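Local coordinates for protein RavA (Legionella pneumophila str. Paris, PDB 6WO6) that is a Legionella pneumophila effector, probably delivered into the host cell during infection, whose molecular activity is not established, at residues G183-D187 with K220-P226; I177-L182 with L206-I210; A41-A45 with F77-L81. The protein carries 2 engineered substitutions. All blocks are in the same frame, centred on the assembly; numbering follows the deposited sequence.

Interaction 1 of 3, residues G183-D187 with K220-P226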
loop_
_atom_site.group_PDB
_atom_site.type_symbol
_atom_site.label_atom_id
_atom_site.label_comp_id
_atom_site.label_asym_id
_atom_site.label_seq_id
_atom_site.Cartn_x
_atom_site.Cartn_y
_atom_site.Cartn_z
ATOM N N GLY A 183 6.154 0.246 15.824
ATOM C CA GLY A 183 5.921 0.145 17.246
ATOM C C GLY A 183 7.170 -0.229 18.025
ATOM O O GLY A 183 8.297 -0.190 17.523
ATOM N N ASP A 184 6.954 -0.599 19.288
ATOM C CA ASP A 184 8.042 -0.997 20.174
ATOM C C ASP A 184 8.546 -2.411 19.913
ATOM O O ASP A 184 9.625 -2.763 20.402
ATOM C CB ASP A 184 7.605 -0.876 21.637
ATOM C CG ASP A 184 7.470 0.565 22.091
ATOM O OD1 ASP A 184 8.223 1.423 21.583
ATOM O OD2 ASP A 184 6.615 0.840 22.960
ATOM N N ARG A 185 7.806 -3.226 19.164
ATOM C CA ARG A 185 8.212 -4.597 18.849
ATOM C C ARG A 185 8.151 -4.828 17.344
ATOM O O ARG A 185 7.347 -5.629 16.860
ATOM C CB ARG A 185 7.334 -5.603 19.592
ATOM C CG ARG A 185 7.516 -5.615 21.104
ATOM C CD ARG A 185 8.933 -6.021 21.485
ATOM N NE ARG A 185 9.328 -7.278 20.854
ATOM C CZ ARG A 185 9.253 -8.469 21.440
ATOM N NH1 ARG A 185 8.805 -8.570 22.684
ATOM N NH2 ARG A 185 9.633 -9.557 20.783
ATOM N N PRO A 186 9.005 -4.151 16.568
ATOM C CA PRO A 186 8.940 -4.294 15.103
ATOM C C PRO A 186 9.326 -5.674 14.595
ATOM O O PRO A 186 9.099 -5.955 13.410
ATOM C CB PRO A 186 9.919 -3.224 14.600
ATOM C CG PRO A 186 10.870 -3.022 15.724
ATOM C CD PRO A 186 10.068 -3.216 16.982
ATOM N N ASP A 187 9.903 -6.539 15.432
ATOM C CA ASP A 187 10.178 -7.904 14.992
ATOM C C ASP A 187 8.895 -8.705 14.817
ATOM O O ASP A 187 8.864 -9.669 14.038
ATOM C CB ASP A 187 11.101 -8.605 15.987
ATOM C CG ASP A 187 10.560 -8.578 17.404
ATOM O OD1 ASP A 187 10.380 -7.467 17.945
ATOM O OD2 ASP A 187 10.304 -9.663 17.974
ATOM N N LYS A 220 15.318 -0.519 17.215
ATOM C CA LYS A 220 14.373 -1.370 17.936
ATOM C C LYS A 220 14.445 -2.819 17.465
ATOM O O LYS A 220 14.284 -3.738 18.274
ATOM C CB LYS A 220 12.950 -0.831 17.792
ATOM C CG LYS A 220 12.752 0.561 18.376
ATOM C CD LYS A 220 11.284 0.831 18.669
ATOM C CE LYS A 220 11.046 2.281 19.054
ATOM N NZ LYS A 220 11.194 3.194 17.885
ATOM N N LEU A 221 14.701 -3.043 16.174
ATOM C CA LEU A 221 14.865 -4.405 15.678
ATOM C C LEU A 221 16.092 -5.062 16.293
ATOM O O LEU A 221 16.012 -6.173 16.828
ATOM C CB LEU A 221 14.965 -4.403 14.153
ATOM C CG LEU A 221 13.651 -4.310 13.379
ATOM C CD1 LEU A 221 13.914 -4.221 11.883
ATOM C CD2 LEU A 221 12.772 -5.503 13.701
ATOM N N ALA A 222 17.240 -4.384 16.229
ATOM C CA ALA A 222 18.456 -4.930 16.824
ATOM C C ALA A 222 18.281 -5.188 18.314
ATOM O O ALA A 222 18.875 -6.130 18.853
ATOM C CB ALA A 222 19.632 -3.983 16.586
ATOM N N LEU A 223 17.463 -4.380 18.990
ATOM C CA LEU A 223 17.297 -4.548 20.430
ATOM C C LEU A 223 16.365 -5.713 20.771
ATOM O O LEU A 223 16.684 -6.528 21.644
ATOM C CB LEU A 223 16.782 -3.249 21.052
ATOM C CG LEU A 223 16.575 -3.269 22.567
ATOM C CD1 LEU A 223 17.867 -3.631 23.282
ATOM C CD2 LEU A 223 16.043 -1.929 23.054
ATOM N N ARG A 224 15.215 -5.816 20.094
ATOM C CA ARG A 224 14.166 -6.734 20.532
ATOM C C ARG A 224 14.066 -8.020 19.716
ATOM O O ARG A 224 13.419 -8.966 20.175
ATOM C CB ARG A 224 12.801 -6.034 20.504
ATOM C CG ARG A 224 12.820 -4.573 20.929
ATOM C CD ARG A 224 12.957 -4.382 22.432
ATOM N NE ARG A 224 12.917 -2.964 22.786
ATOM C CZ ARG A 224 11.814 -2.307 23.137
ATOM N NH1 ARG A 224 10.652 -2.941 23.196
ATOM N NH2 ARG A 224 11.875 -1.014 23.432
ATOM N N THR A 225 14.665 -8.086 18.531
ATOM C CA THR A 225 14.545 -9.294 17.715
ATOM C C THR A 225 15.274 -10.455 18.383
ATOM O O THR A 225 16.413 -10.288 18.834
ATOM C CB THR A 225 15.113 -9.072 16.312
ATOM O OG1 THR A 225 14.524 -7.904 15.730
ATOM C CG2 THR A 225 14.827 -10.272 15.419
ATOM N N PRO A 226 14.662 -11.632 18.475
ATOM C CA PRO A 226 15.399 -12.806 18.953
ATOM C C PRO A 226 16.464 -13.226 17.951
ATOM O O PRO A 226 16.328 -13.021 16.743
ATOM C CB PRO A 226 14.311 -13.879 19.093
ATOM C CG PRO A 226 13.026 -13.114 19.162
ATOM C CD PRO A 226 13.231 -11.920 18.289
#

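Interaction 2 of 3, residues I177-L182 with L206-I210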
loop_
_atom_site.group_PDB
_atom_site.type_symbol
_atom_site.label_atom_id
_atom_site.label_comp_id
_atom_site.label_asym_id
_atom_site.label_seq_id
_atom_site.Cartn_x
_atom_site.Cartn_y
_atom_site.Cartn_z
ATOM N N ILE A 177 1.971 -2.379 9.457
ATOM C CA ILE A 177 3.110 -1.435 9.360
ATOM C C ILE A 177 2.950 -0.368 10.433
ATOM O O ILE A 177 3.946 0.182 10.841
ATOM C CB ILE A 177 3.161 -0.786 7.975
ATOM C CG1 ILE A 177 3.625 -1.772 6.914
ATOM C CG2 ILE A 177 4.051 0.429 8.012
ATOM C CD1 ILE A 177 3.886 -1.128 5.605
ATOM N N GLU A 178 1.727 -0.101 10.857
ATOM C CA GLU A 178 1.470 0.974 11.836
ATOM C C GLU A 178 1.538 0.426 13.250
ATOM O O GLU A 178 2.126 1.075 14.106
ATOM C CB GLU A 178 0.030 1.435 11.694
ATOM C CG GLU A 178 -0.172 2.556 10.707
ATOM C CD GLU A 178 -1.614 3.032 10.660
ATOM O OE1 GLU A 178 -2.493 2.311 11.175
ATOM O OE2 GLU A 178 -1.849 4.126 10.123
ATOM N N ARG A 179 0.909 -0.716 13.490
ATOM C CA ARG A 179 0.907 -1.201 14.868
ATOM C C ARG A 179 2.187 -1.944 15.238
ATOM O O ARG A 179 2.596 -1.914 16.405
ATOM C CB ARG A 179 -0.306 -2.105 15.104
ATOM N N LEU A 180 2.835 -2.608 14.281
ATOM C CA LEU A 180 3.975 -3.466 14.580
ATOM C C LEU A 180 5.302 -2.865 14.133
ATOM O O LEU A 180 6.185 -2.644 14.966
ATOM C CB LEU A 180 3.771 -4.844 13.943
ATOM C CG LEU A 180 2.543 -5.618 14.423
ATOM C CD1 LEU A 180 2.601 -7.067 13.951
ATOM C CD2 LEU A 180 2.413 -5.535 15.939
ATOM N N LEU A 181 5.470 -2.592 12.836
ATOM C CA LEU A 181 6.768 -2.146 12.337
ATOM C C LEU A 181 7.185 -0.822 12.966
ATOM O O LEU A 181 8.349 -0.645 13.343
ATOM C CB LEU A 181 6.740 -2.028 10.814
ATOM C CG LEU A 181 8.097 -1.772 10.155
ATOM C CD1 LEU A 181 9.102 -2.826 10.589
ATOM C CD2 LEU A 181 7.965 -1.750 8.640
ATOM N N LEU A 182 6.253 0.117 13.090
ATOM C CA LEU A 182 6.533 1.412 13.697
ATOM C C LEU A 182 6.320 1.416 15.205
ATOM O O LEU A 182 6.311 2.492 15.811
ATOM C CB LEU A 182 5.669 2.495 13.049
ATOM C CG LEU A 182 6.017 2.863 11.606
ATOM C CD1 LEU A 182 4.958 3.776 11.010
ATOM C CD2 LEU A 182 7.388 3.521 11.547
ATOM N N LEU A 206 3.225 1.146 0.362
ATOM C CA LEU A 206 2.779 1.388 1.729
ATOM C C LEU A 206 3.937 1.525 2.708
ATOM O O LEU A 206 3.754 2.098 3.789
ATOM C CB LEU A 206 1.849 0.264 2.188
ATOM C CG LEU A 206 0.478 0.217 1.523
ATOM C CD1 LEU A 206 -0.377 -0.872 2.150
ATOM C CD2 LEU A 206 -0.196 1.572 1.635
ATOM N N PHE A 207 5.119 1.013 2.370
ATOM C CA PHE A 207 6.256 1.176 3.266
ATOM C C PHE A 207 6.895 2.555 3.157
ATOM O O PHE A 207 7.756 2.888 3.981
ATOM C CB PHE A 207 7.285 0.073 3.005
ATOM C CG PHE A 207 6.799 -1.295 3.392
ATOM C CD1 PHE A 207 7.004 -1.780 4.674
ATOM C CD2 PHE A 207 6.108 -2.083 2.486
ATOM C CE1 PHE A 207 6.539 -3.032 5.038
ATOM C CE2 PHE A 207 5.645 -3.339 2.843
ATOM C CZ PHE A 207 5.859 -3.813 4.119
ATOM N N ASN A 208 6.466 3.377 2.193
ATOM C CA ASN A 208 6.961 4.747 2.095
ATOM C C ASN A 208 6.695 5.553 3.361
ATOM O O ASN A 208 7.288 6.622 3.538
ATOM C CB ASN A 208 6.325 5.450 0.893
ATOM C CG ASN A 208 6.831 4.913 -0.434
ATOM O OD1 ASN A 208 7.713 4.054 -0.476
ATOM N ND2 ASN A 208 6.268 5.416 -1.529
ATOM N N VAL A 209 5.820 5.065 4.243
ATOM C CA VAL A 209 5.541 5.775 5.484
ATOM C C VAL A 209 6.731 5.702 6.438
ATOM O O VAL A 209 6.904 6.585 7.286
ATOM C CB VAL A 209 4.253 5.223 6.129
ATOM C CG1 VAL A 209 4.426 3.764 6.526
ATOM C CG2 VAL A 209 3.838 6.064 7.324
ATOM N N ILE A 210 7.580 4.673 6.318
ATOM C CA ILE A 210 8.707 4.546 7.242
ATOM C C ILE A 210 9.907 5.378 6.828
ATOM O O ILE A 210 10.946 5.319 7.499
ATOM C CB ILE A 210 9.179 3.085 7.409
ATOM C CG1 ILE A 210 9.903 2.601 6.152
ATOM C CG2 ILE A 210 8.014 2.175 7.767
ATOM C CD1 ILE A 210 10.389 1.173 6.235
#

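Interaction 3 of 3, residues A41-A45 with F77-L81. Engineered in segment 41-45: Ala41 (natural residue Lys).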
loop_
_atom_site.group_PDB
_atom_site.type_symbol
_atom_site.label_atom_id
_atom_site.label_comp_id
_atom_site.label_asym_id
_atom_site.label_seq_id
_atom_site.Cartn_x
_atom_site.Cartn_y
_atom_site.Cartn_z
ATOM N N ALA A 41 -28.756 -5.137 -25.233
ATOM C CA ALA A 41 -28.507 -3.729 -24.938
ATOM C C ALA A 41 -27.537 -3.574 -23.775
ATOM O O ALA A 41 -26.635 -2.729 -23.821
ATOM C CB ALA A 41 -29.823 -3.011 -24.640
ATOM N N LEU A 42 -27.707 -4.382 -22.725
ATOM C CA LEU A 42 -26.777 -4.351 -21.600
ATOM C C LEU A 42 -25.360 -4.689 -22.050
ATOM O O LEU A 42 -24.404 -3.977 -21.715
ATOM C CB LEU A 42 -27.242 -5.319 -20.511
ATOM C CG LEU A 42 -26.317 -5.498 -19.303
ATOM C CD1 LEU A 42 -26.812 -4.683 -18.115
ATOM C CD2 LEU A 42 -26.174 -6.973 -18.936
ATOM N N VAL A 43 -25.209 -5.774 -22.817
ATOM C CA VAL A 43 -23.886 -6.189 -23.287
ATOM C C VAL A 43 -23.242 -5.095 -24.133
ATOM O O VAL A 43 -22.054 -4.774 -23.965
ATOM C CB VAL A 43 -23.991 -7.516 -24.060
ATOM C CG1 VAL A 43 -22.685 -7.826 -24.775
ATOM C CG2 VAL A 43 -24.359 -8.644 -23.116
ATOM N N LEU A 44 -24.011 -4.499 -25.049
ATOM C CA LEU A 44 -23.454 -3.492 -25.945
ATOM C C LEU A 44 -23.067 -2.227 -25.189
ATOM O O LEU A 44 -21.997 -1.657 -25.436
ATOM C CB LEU A 44 -24.446 -3.172 -27.061
ATOM C CG LEU A 44 -23.990 -2.140 -28.094
ATOM C CD1 LEU A 44 -22.669 -2.551 -28.728
ATOM C CD2 LEU A 44 -25.056 -1.946 -29.161
ATOM N N ALA A 45 -23.918 -1.767 -24.268
ATOM C CA ALA A 45 -23.558 -0.603 -23.465
ATOM C C ALA A 45 -22.311 -0.876 -22.635
ATOM O O ALA A 45 -21.436 -0.007 -22.507
ATOM C CB ALA A 45 -24.725 -0.199 -22.567
ATOM N N PHE A 77 -32.171 2.348 -24.873
ATOM C CA PHE A 77 -30.736 2.085 -24.822
ATOM C C PHE A 77 -29.988 3.179 -24.074
ATOM O O PHE A 77 -28.940 2.911 -23.471
ATOM C CB PHE A 77 -30.179 1.937 -26.237
ATOM C CG PHE A 77 -28.705 1.653 -26.280
ATOM C CD1 PHE A 77 -28.231 0.362 -26.106
ATOM C CD2 PHE A 77 -27.791 2.675 -26.494
ATOM C CE1 PHE A 77 -26.870 0.095 -26.142
ATOM C CE2 PHE A 77 -26.429 2.415 -26.530
ATOM C CZ PHE A 77 -25.969 1.121 -26.355
ATOM N N HIS A 78 -30.498 4.413 -24.106
ATOM C CA HIS A 78 -29.834 5.506 -23.404
ATOM C C HIS A 78 -29.755 5.236 -21.908
ATOM O O HIS A 78 -28.762 5.588 -21.259
ATOM C CB HIS A 78 -30.560 6.822 -23.676
ATOM C CG HIS A 78 -29.989 7.989 -22.931
ATOM N ND1 HIS A 78 -30.368 8.309 -21.644
ATOM C CD2 HIS A 78 -29.067 8.912 -23.293
ATOM C CE1 HIS A 78 -29.704 9.380 -21.247
ATOM N NE2 HIS A 78 -28.907 9.764 -22.228
ATOM N N SER A 79 -30.789 4.607 -21.342
ATOM C CA SER A 79 -30.768 4.259 -19.925
ATOM C C SER A 79 -29.613 3.313 -19.610
ATOM O O SER A 79 -28.845 3.536 -18.662
ATOM C CB SER A 79 -32.106 3.634 -19.529
ATOM O OG SER A 79 -32.119 3.252 -18.166
ATOM N N PHE A 80 -29.476 2.246 -20.405
ATOM C CA PHE A 80 -28.380 1.304 -20.216
ATOM C C PHE A 80 -27.027 1.991 -20.359
ATOM O O PHE A 80 -26.123 1.777 -19.541
ATOM C CB PHE A 80 -28.497 0.154 -21.219
ATOM C CG PHE A 80 -29.632 -0.786 -20.941
ATOM C CD1 PHE A 80 -30.902 -0.526 -21.431
ATOM C CD2 PHE A 80 -29.428 -1.937 -20.198
ATOM C CE1 PHE A 80 -31.952 -1.394 -21.179
ATOM C CE2 PHE A 80 -30.472 -2.809 -19.943
ATOM C CZ PHE A 80 -31.735 -2.538 -20.435
ATOM N N LEU A 81 -26.872 2.823 -21.393
ATOM C CA LEU A 81 -25.583 3.468 -21.623
ATOM C C LEU A 81 -25.226 4.415 -20.484
ATOM O O LEU A 81 -24.068 4.463 -20.047
ATOM C CB LEU A 81 -25.592 4.209 -22.960
ATOM C CG LEU A 81 -24.202 4.631 -23.442
ATOM C CD1 LEU A 81 -23.306 3.412 -23.559
ATOM C CD2 LEU A 81 -24.274 5.381 -24.763
#

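Interaction 1 of 3, residues G183-D187 with K220-P226
Pro186 lies against the last turn of helix 214-224, its ring crossing the Lys220 side chain at about a right angle and running antiparallel alongside that of Leu221. Pro186 CG meets Leu221 CD2 at 3.7 Å, and the same methyl also lies against the peptide joining Pro186 to Asp187. Lys220 stays extended as far as CE and bends only at chi4 (71°), running past the loop with its CD 3.4 Å from Gly183 O. Within the loop, Arg185 is bent at chi2 and chi3, which turns its guanidinium back to Asp187 in a side-on salt bridge of two nearly straight hydrogen bonds, Arg185 NE to Asp187 OD1 at 3.1 Å and Arg185 NH2 to Asp187 OD2 at 2.9 Å, both on the syn lone pairs. This pair rests on Arg224, whose CB is 3.7 Å from Arg185 NE. The Arg224 guanidinium, turned 62° from that of Arg185, has Asp184 O over one face, 3.0 Å from Arg224 NH1 but at an angle too poor for a hydrogen bond. The loop joins helix 162-181 to helix 188-191 across the end of helix 214-224, whose Leu221 and Ala222 pack on helix 246-265, while Thr225 touches helix 230-240.

Interaction 2 of 3, residues I177-L182 with L206-I210
One face of the Phe207 ring carries the end of Ile177, and Leu181 CD2 lies at the ring edge, near its plane. Ile177 CD1 sits over the face in a CH-pi contact, 3.4 Å from the Phe207 centroid and 17° off the ring normal, displaced slightly toward the rim. The isoleucine can reach this far because its chain is extended at chi2 (-171°), carrying CD1 away from the helix and across the ring at about a right angle. Ile177 CG2 meets Val209 CG1 at 3.7 Å, the two side chains running antiparallel alongside each other. Ile210 supplies a single methyl to two leucines, its CG2 lying 4.0 Å from Leu181 CD2 and 4.1 Å from Leu182 CD2. No hydrogen bond crosses the contact, which is almost wholly apolar. Helix 162-181 ends in a pi-type turn, with Leu182 N bonded to Ile177 O, and it faces a 3-10 segment in which Ile210 N bonds to Phe207 O. The Phe207 ring also stacks with Phe240, at the end of helix 230-240. Around the contact, Leu206 packs on helix 131-141, Ile177 and Leu181 touch Phe189 of helix 188-191, and Leu181, Leu182 and Ile210 converge on Ile217 of helix 214-224.

Interaction 3 of 3, residues A41-A45 with F77-L81
Ala41, an engineered residue that replaces a natural lysine, points its CB at the ring of Phe80 in the one CH-pi contact between the segments. The methyl stands over the centre of one face, 4.3 Å from the Phe80 centroid and only 12° off the ring normal. Phe80 comes to this position with CG beside its backbone N (chi1 -71°), which directs the ring toward helix 38-51.

The segments belong to two helices of an all-helical region and run in broadly the same direction, their axes inclined at 47° and approaching to 9.0 Å. Ala41 and Ala45, one turn apart, both point toward the partner helix, and the CA atoms of Ala45 and Leu81 are 4.9 Å apart.

The remaining contacts are van der Waals. The Phe80 ring continues along helix 38-51 to Leu42, where Phe80 CD2 is 3.8 Å from Leu42 CA and 4.0 Å from Leu42 CB. Ala45 CB fits against the backbone of Phe80 and Leu81 and touches Leu81 CD1. Phe77, with CG anti to its backbone N (chi1 -179°), lays its ring along the other flank of helix 38-51, where CE1 meets Ala41 O and Ala45 N obliquely and CD1 touches Ala41 CB. Leu44 crosses Phe77 at about a right angle, its CD2 4.1 Å from Phe77 CE1.

No hydrogen bond joins the two segments; each keeps its own helical bond, Ala45 N to Ala41 O and Leu81 N to Phe77 O. At the start of helix 77-92, Phe77 N is hydrogen-bonded to Asn34 OD1, while Leu33 of helix 30-34 packs on both Phe77 and Leu44.

Overall arrangement
Interactions 1 and 2 are neighbours, their centres 13 Å apart, and their segments alternate along the chain: 177-182 runs directly into 183-187, and 206-210 precedes 220-226. They also touch where Pro186 packs back on Leu181 O. Interaction 3 stands apart near the N-terminal end of the elongated molecule. Its centre is about 57 Å from that of interaction 1, on the opposite side of the chain's centre, and about 45 Å from that of interaction 2; it closes along the chain before either begins. No active site is established to which the three could be related.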